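Local coordinates for OBG-type G domain-containing protein (Pyrococcus horikoshii, PDB 2E87) that probably binds GTP as an Obg-type G protein of the NOG1 family, and is held here with GDP, its exact role unknown, at residues 254-268 against 292-305. Residues are numbered along the deposited sequence; the frame is centred on the assembly and turned at random.
Sequences FDPSEHCGFPLEEQI and VADEENIKRLEKFV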
loop_
_atom_site.group_PDB
_atom_site.type_symbol
_atom_site.label_atom_id
_atom_site.label_comp_id
_atom_site.label_asym_id
_atom_site.label_seq_id
_atom_site.Cartn_x
_atom_site.Cartn_y
_atom_site.Cartn_z
ATOM N N PHE A 254 16.814 -17.058 18.640
ATOM C CA PHE A 254 17.360 -18.410 18.490
ATOM C C PHE A 254 16.720 -19.239 19.611
ATOM O O PHE A 254 16.408 -18.701 20.671
ATOM C CB PHE A 254 18.872 -18.454 18.735
ATOM C CG PHE A 254 19.707 -17.971 17.589
ATOM C CD1 PHE A 254 20.240 -16.686 17.595
ATOM C CD2 PHE A 254 19.998 -18.817 16.522
ATOM C CE1 PHE A 254 21.055 -16.254 16.558
ATOM C CE2 PHE A 254 20.807 -18.400 15.484
ATOM C CZ PHE A 254 21.339 -17.116 15.498
ATOM N N ASP A 255 16.535 -20.537 19.374
ATOM C CA ASP A 255 15.992 -21.449 20.384
ATOM C C ASP A 255 17.032 -22.554 20.576
ATOM O O ASP A 255 16.994 -23.582 19.904
ATOM C CB ASP A 255 14.658 -22.062 19.929
ATOM C CG ASP A 255 14.181 -23.182 20.861
ATOM O OD1 ASP A 255 14.763 -23.327 21.961
ATOM O OD2 ASP A 255 13.228 -23.917 20.502
ATOM N N PRO A 256 17.974 -22.353 21.500
ATOM C CA PRO A 256 19.033 -23.337 21.766
ATOM C C PRO A 256 18.559 -24.730 22.175
ATOM O O PRO A 256 19.303 -25.692 22.058
ATOM C CB PRO A 256 19.857 -22.672 22.868
ATOM C CG PRO A 256 19.611 -21.222 22.663
ATOM C CD PRO A 256 18.141 -21.170 22.356
ATOM N N SER A 257 17.327 -24.828 22.657
ATOM C CA SER A 257 16.763 -26.102 23.090
ATOM C C SER A 257 16.375 -26.979 21.890
ATOM O O SER A 257 16.290 -28.207 21.992
ATOM C CB SER A 257 15.514 -25.847 23.928
ATOM O OG SER A 257 14.375 -25.714 23.082
ATOM N N GLU A 258 16.125 -26.323 20.764
ATOM C CA GLU A 258 15.724 -26.975 19.530
ATOM C C GLU A 258 14.321 -27.553 19.661
ATOM O O GLU A 258 13.876 -28.314 18.807
ATOM C CB GLU A 258 16.745 -28.049 19.114
ATOM C CG GLU A 258 18.135 -27.465 18.819
ATOM C CD GLU A 258 19.187 -28.506 18.429
ATOM O OE1 GLU A 258 18.892 -29.708 18.468
ATOM O OE2 GLU A 258 20.319 -28.113 18.085
ATOM N N HIS A 259 13.606 -27.177 20.720
ATOM C CA HIS A 259 12.241 -27.679 20.886
ATOM C C HIS A 259 11.351 -27.110 19.794
ATOM O O HIS A 259 10.288 -27.654 19.503
ATOM C CB HIS A 259 11.692 -27.325 22.264
ATOM C CG HIS A 259 12.423 -27.994 23.387
ATOM N ND1 HIS A 259 12.266 -27.624 24.705
ATOM C CD2 HIS A 259 13.338 -28.992 23.383
ATOM C CE1 HIS A 259 13.056 -28.363 25.463
ATOM N NE2 HIS A 259 13.718 -29.199 24.686
ATOM N N CYS A 260 11.785 -26.009 19.187
ATOM C CA CYS A 260 11.036 -25.409 18.086
ATOM C C CYS A 260 10.962 -26.402 16.911
ATOM O O CYS A 260 10.091 -26.291 16.046
ATOM C CB CYS A 260 11.721 -24.127 17.627
ATOM S SG CYS A 260 13.456 -24.383 17.152
ATOM N N GLY A 261 11.888 -27.365 16.893
ATOM C CA GLY A 261 11.918 -28.363 15.841
ATOM C C GLY A 261 12.925 -28.047 14.744
ATOM O O GLY A 261 12.764 -28.460 13.605
ATOM N N PHE A 262 13.968 -27.304 15.086
ATOM C CA PHE A 262 14.986 -26.944 14.126
ATOM C C PHE A 262 16.306 -26.948 14.832
ATOM O O PHE A 262 16.471 -26.249 15.832
ATOM C CB PHE A 262 14.741 -25.543 13.539
ATOM C CG PHE A 262 13.471 -25.432 12.753
ATOM C CD1 PHE A 262 12.272 -25.169 13.390
ATOM C CD2 PHE A 262 13.465 -25.671 11.385
ATOM C CE1 PHE A 262 11.079 -25.154 12.676
ATOM C CE2 PHE A 262 12.281 -25.663 10.658
ATOM C CZ PHE A 262 11.081 -25.406 11.304
ATOM N N PRO A 263 17.265 -27.748 14.326
ATOM C CA PRO A 263 18.615 -27.867 14.891
ATOM C C PRO A 263 19.262 -26.491 14.947
ATOM O O PRO A 263 18.971 -25.634 14.113
ATOM C CB PRO A 263 19.346 -28.774 13.892
ATOM C CG PRO A 263 18.258 -29.595 13.300
ATOM C CD PRO A 263 17.098 -28.638 13.159
ATOM N N LEU A 264 20.149 -26.296 15.915
ATOM C CA LEU A 264 20.850 -25.031 16.060
ATOM C C LEU A 264 21.550 -24.598 14.774
ATOM O O LEU A 264 21.536 -23.420 14.447
ATOM C CB LEU A 264 21.869 -25.130 17.189
ATOM C CG LEU A 264 22.744 -23.904 17.415
ATOM C CD1 LEU A 264 21.900 -22.736 17.890
ATOM C CD2 LEU A 264 23.802 -24.237 18.437
ATOM N N GLU A 265 22.155 -25.538 14.042
ATOM C CA GLU A 265 22.852 -25.201 12.794
ATOM C C GLU A 265 21.898 -24.605 11.747
ATOM O O GLU A 265 22.266 -23.686 11.027
ATOM C CB GLU A 265 23.544 -26.428 12.184
ATOM C CG GLU A 265 24.359 -27.285 13.157
ATOM C CD GLU A 265 23.512 -28.333 13.893
ATOM O OE1 GLU A 265 22.879 -29.217 13.226
ATOM O OE2 GLU A 265 23.493 -28.268 15.145
ATOM N N GLU A 266 20.685 -25.144 11.650
ATOM C CA GLU A 266 19.707 -24.631 10.696
ATOM C C GLU A 266 19.240 -23.219 11.097
ATOM O O GLU A 266 18.987 -22.371 10.243
ATOM C CB GLU A 266 18.507 -25.572 10.602
ATOM C CG GLU A 266 18.794 -26.918 9.930
ATOM C CD GLU A 266 17.546 -27.759 9.746
ATOM O OE1 GLU A 266 16.428 -27.218 9.912
ATOM O OE2 GLU A 266 17.668 -28.957 9.426
ATOM N N GLN A 267 19.136 -22.965 12.394
ATOM C CA GLN A 267 18.725 -21.653 12.858
ATOM C C GLN A 267 19.834 -20.679 12.508
ATOM O O GLN A 267 19.566 -19.547 12.130
ATOM C CB GLN A 267 18.490 -21.644 14.372
ATOM C CG GLN A 267 17.274 -22.417 14.830
ATOM C CD GLN A 267 17.155 -22.447 16.351
ATOM O OE1 GLN A 267 17.162 -21.403 17.004
ATOM N NE2 GLN A 267 17.049 -23.648 16.919
ATOM N N ILE A 268 21.085 -21.107 12.635
ATOM C CA ILE A 268 22.193 -20.212 12.289
ATOM C C ILE A 268 22.185 -19.908 10.780
ATOM O O ILE A 268 22.428 -18.780 10.364
ATOM C CB ILE A 268 23.571 -20.809 12.692
ATOM C CG1 ILE A 268 23.795 -20.638 14.192
ATOM C CG2 ILE A 268 24.695 -20.112 11.950
ATOM C CD1 ILE A 268 25.020 -21.404 14.704
ATOM N N VAL A 292 14.598 -23.836 29.692
ATOM C CA VAL A 292 14.548 -25.255 29.358
ATOM C C VAL A 292 15.721 -25.656 28.461
ATOM O O VAL A 292 15.886 -26.824 28.119
ATOM C CB VAL A 292 13.205 -25.599 28.652
ATOM C CG1 VAL A 292 13.100 -27.082 28.407
ATOM C CG2 VAL A 292 12.037 -25.148 29.514
ATOM N N ALA A 293 16.548 -24.684 28.099
ATOM C CA ALA A 293 17.691 -24.944 27.233
ATOM C C ALA A 293 18.858 -25.609 27.963
ATOM O O ALA A 293 19.018 -25.452 29.176
ATOM C CB ALA A 293 18.155 -23.638 26.586
ATOM N N ASP A 294 19.663 -26.356 27.208
ATOM C CA ASP A 294 20.836 -27.038 27.745
ATOM C C ASP A 294 22.066 -26.153 27.563
ATOM O O ASP A 294 22.342 -25.687 26.459
ATOM C CB ASP A 294 21.075 -28.373 27.024
ATOM C CG ASP A 294 20.102 -29.462 27.454
ATOM O OD1 ASP A 294 20.014 -29.744 28.669
ATOM O OD2 ASP A 294 19.432 -30.044 26.574
ATOM N N GLU A 295 22.804 -25.933 28.647
ATOM C CA GLU A 295 24.008 -25.109 28.612
ATOM C C GLU A 295 24.925 -25.416 27.436
ATOM O O GLU A 295 25.631 -24.535 26.946
ATOM C CB GLU A 295 24.799 -25.277 29.909
ATOM C CG GLU A 295 24.197 -24.550 31.083
ATOM C CD GLU A 295 24.073 -23.065 30.816
ATOM O OE1 GLU A 295 25.116 -22.403 30.622
ATOM O OE2 GLU A 295 22.928 -22.564 30.792
ATOM N N GLU A 296 24.916 -26.665 26.984
ATOM C CA GLU A 296 25.772 -27.064 25.879
ATOM C C GLU A 296 25.612 -26.198 24.634
ATOM O O GLU A 296 26.567 -25.561 24.190
ATOM C CB GLU A 296 25.532 -28.533 25.519
ATOM C CG GLU A 296 26.366 -29.003 24.336
ATOM C CD GLU A 296 27.784 -28.453 24.374
ATOM O OE1 GLU A 296 28.483 -28.677 25.386
ATOM O OE2 GLU A 296 28.196 -27.793 23.394
ATOM N N ASN A 297 24.409 -26.180 24.067
ATOM C CA ASN A 297 24.161 -25.389 22.867
ATOM C C ASN A 297 24.352 -23.892 23.103
ATOM O O ASN A 297 25.003 -23.216 22.304
ATOM C CB ASN A 297 22.748 -25.648 22.329
ATOM C CG ASN A 297 22.604 -27.020 21.678
ATOM O OD1 ASN A 297 23.280 -27.336 20.692
ATOM N ND2 ASN A 297 21.714 -27.839 22.226
ATOM N N ILE A 298 23.792 -23.385 24.201
ATOM C CA ILE A 298 23.892 -21.964 24.537
ATOM C C ILE A 298 25.322 -21.430 24.437
ATOM O O ILE A 298 25.531 -20.251 24.137
ATOM C CB ILE A 298 23.362 -21.680 25.962
ATOM C CG1 ILE A 298 21.906 -22.132 26.080
ATOM C CG2 ILE A 298 23.466 -20.188 26.272
ATOM C CD1 ILE A 298 21.263 -21.798 27.416
ATOM N N LYS A 299 26.302 -22.294 24.696
ATOM C CA LYS A 299 27.703 -21.902 24.623
ATOM C C LYS A 299 28.076 -21.692 23.168
ATOM O O LYS A 299 28.741 -20.714 22.825
ATOM C CB LYS A 299 28.607 -22.981 25.235
ATOM C CG LYS A 299 28.586 -23.033 26.760
ATOM C CD LYS A 299 29.634 -24.003 27.307
ATOM C CE LYS A 299 29.715 -23.956 28.833
ATOM N NZ LYS A 299 30.881 -24.730 29.358
ATOM N N ARG A 300 27.644 -22.619 22.318
ATOM C CA ARG A 300 27.922 -22.534 20.892
ATOM C C ARG A 300 27.263 -21.291 20.317
ATOM O O ARG A 300 27.861 -20.576 19.511
ATOM C CB ARG A 300 27.396 -23.771 20.160
ATOM C CG ARG A 300 27.459 -23.639 18.640
ATOM C CD ARG A 300 28.891 -23.409 18.153
ATOM N NE ARG A 300 28.948 -22.800 16.824
ATOM C CZ ARG A 300 28.355 -23.288 15.739
ATOM N NH1 ARG A 300 27.645 -24.406 15.814
ATOM N NH2 ARG A 300 28.477 -22.658 14.575
ATOM N N LEU A 301 26.030 -21.032 20.738
ATOM C CA LEU A 301 25.302 -19.871 20.248
ATOM C C LEU A 301 25.990 -18.564 20.616
ATOM O O LEU A 301 26.347 -17.786 19.732
ATOM C CB LEU A 301 23.868 -19.870 20.773
ATOM C CG LEU A 301 22.836 -20.012 19.656
ATOM C CD1 LEU A 301 21.439 -19.928 20.228
ATOM C CD2 LEU A 301 23.049 -18.917 18.628
ATOM N N GLU A 302 26.179 -18.315 21.910
ATOM C CA GLU A 302 26.838 -17.083 22.330
ATOM C C GLU A 302 28.159 -16.922 21.591
ATOM O O GLU A 302 28.482 -15.836 21.112
ATOM C CB GLU A 302 27.091 -17.079 23.837
ATOM C CG GLU A 302 25.830 -17.076 24.668
ATOM C CD GLU A 302 25.989 -16.290 25.955
ATOM O OE1 GLU A 302 26.275 -15.076 25.870
ATOM O OE2 GLU A 302 25.829 -16.879 27.046
ATOM N N LYS A 303 28.912 -18.012 21.488
ATOM C CA LYS A 303 30.195 -17.991 20.803
ATOM C C LYS A 303 29.955 -17.462 19.401
ATOM O O LYS A 303 30.444 -16.396 19.039
ATOM C CB LYS A 303 30.779 -19.403 20.752
ATOM C CG LYS A 303 32.288 -19.473 20.530
ATOM C CD LYS A 303 32.810 -20.882 20.832
ATOM C CE LYS A 303 34.336 -20.936 20.904
ATOM N NZ LYS A 303 34.836 -22.255 21.411
ATOM N N PHE A 304 29.184 -18.212 18.622
ATOM C CA PHE A 304 28.846 -17.837 17.250
ATOM C C PHE A 304 28.384 -16.388 17.137
ATOM O O PHE A 304 28.855 -15.637 16.280
ATOM C CB PHE A 304 27.733 -18.742 16.722
ATOM C CG PHE A 304 27.088 -18.237 15.466
ATOM C CD1 PHE A 304 27.740 -18.331 14.248
ATOM C CD2 PHE A 304 25.836 -17.649 15.506
ATOM C CE1 PHE A 304 27.150 -17.844 13.084
ATOM C CE2 PHE A 304 25.238 -17.160 14.351
ATOM C CZ PHE A 304 25.896 -17.258 13.137
ATOM N N VAL A 305 27.445 -16.006 18.000
ATOM C CA VAL A 305 26.899 -14.655 17.984
ATOM C C VAL A 305 27.951 -13.587 18.200
ATOM O O VAL A 305 28.099 -12.681 17.384
ATOM C CB VAL A 305 25.806 -14.476 19.051
ATOM C CG1 VAL A 305 25.375 -13.019 19.108
ATOM C CG2 VAL A 305 24.620 -15.358 18.728
#
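Leu301 lays CD2 over the centre of one face of the Phe254 ring, 3.5 Å from the centroid and 8° off the ring normal, a CH-pi contact; Ile268 N sits at the ring's edge. Phe304 CE2 and Val305 CG2 meet the same ring obliquely, the two phenyl side chains crossing at about a right angle. Ile268 covers one face of the Phe304 ring, CG1 lying 4.0 Å from its centroid and CG2 nearing CZ, while its CD1 rests over a face of the Arg300 guanidinium. Ser257 OG lies over one face of the His259 ring, toward its rim, and Val292 CG1 meets the edge at CE1. The other methyl of Leu301, CD1, packs against Pro256 CG at 3.3 Å and Phe254 CB. With Leu264 CG anti to the backbone N (chi1 177°), the branches reach 292-305, CD1 at Leu301 CG and CD2 3.7 Å from Arg300 CG. With an alanine in place of Phe254, Leu301 CD2 would probably lose the ring it lies on, and a gap would open beside Phe304 CE2. Within 254-268, Gln267 OE1 accepts from Asp255 N at 2.6 Å, in the carbonyl plane on a lone pair, and NE2 gives bonds to Asp255 O and Phe262 O, fixing loop to helix. Val292 also touches GDP, placing this end at the nucleotide pocket. Helices 264-277 and 295-307 run nearly parallel, their segment axes 11.5 Å apart at 22°; Phe254, ending strand 249-254, and Val305 both rest on Val285 of the neighbouring parallel strand 283-287, as in the alpha/beta G-domain fold.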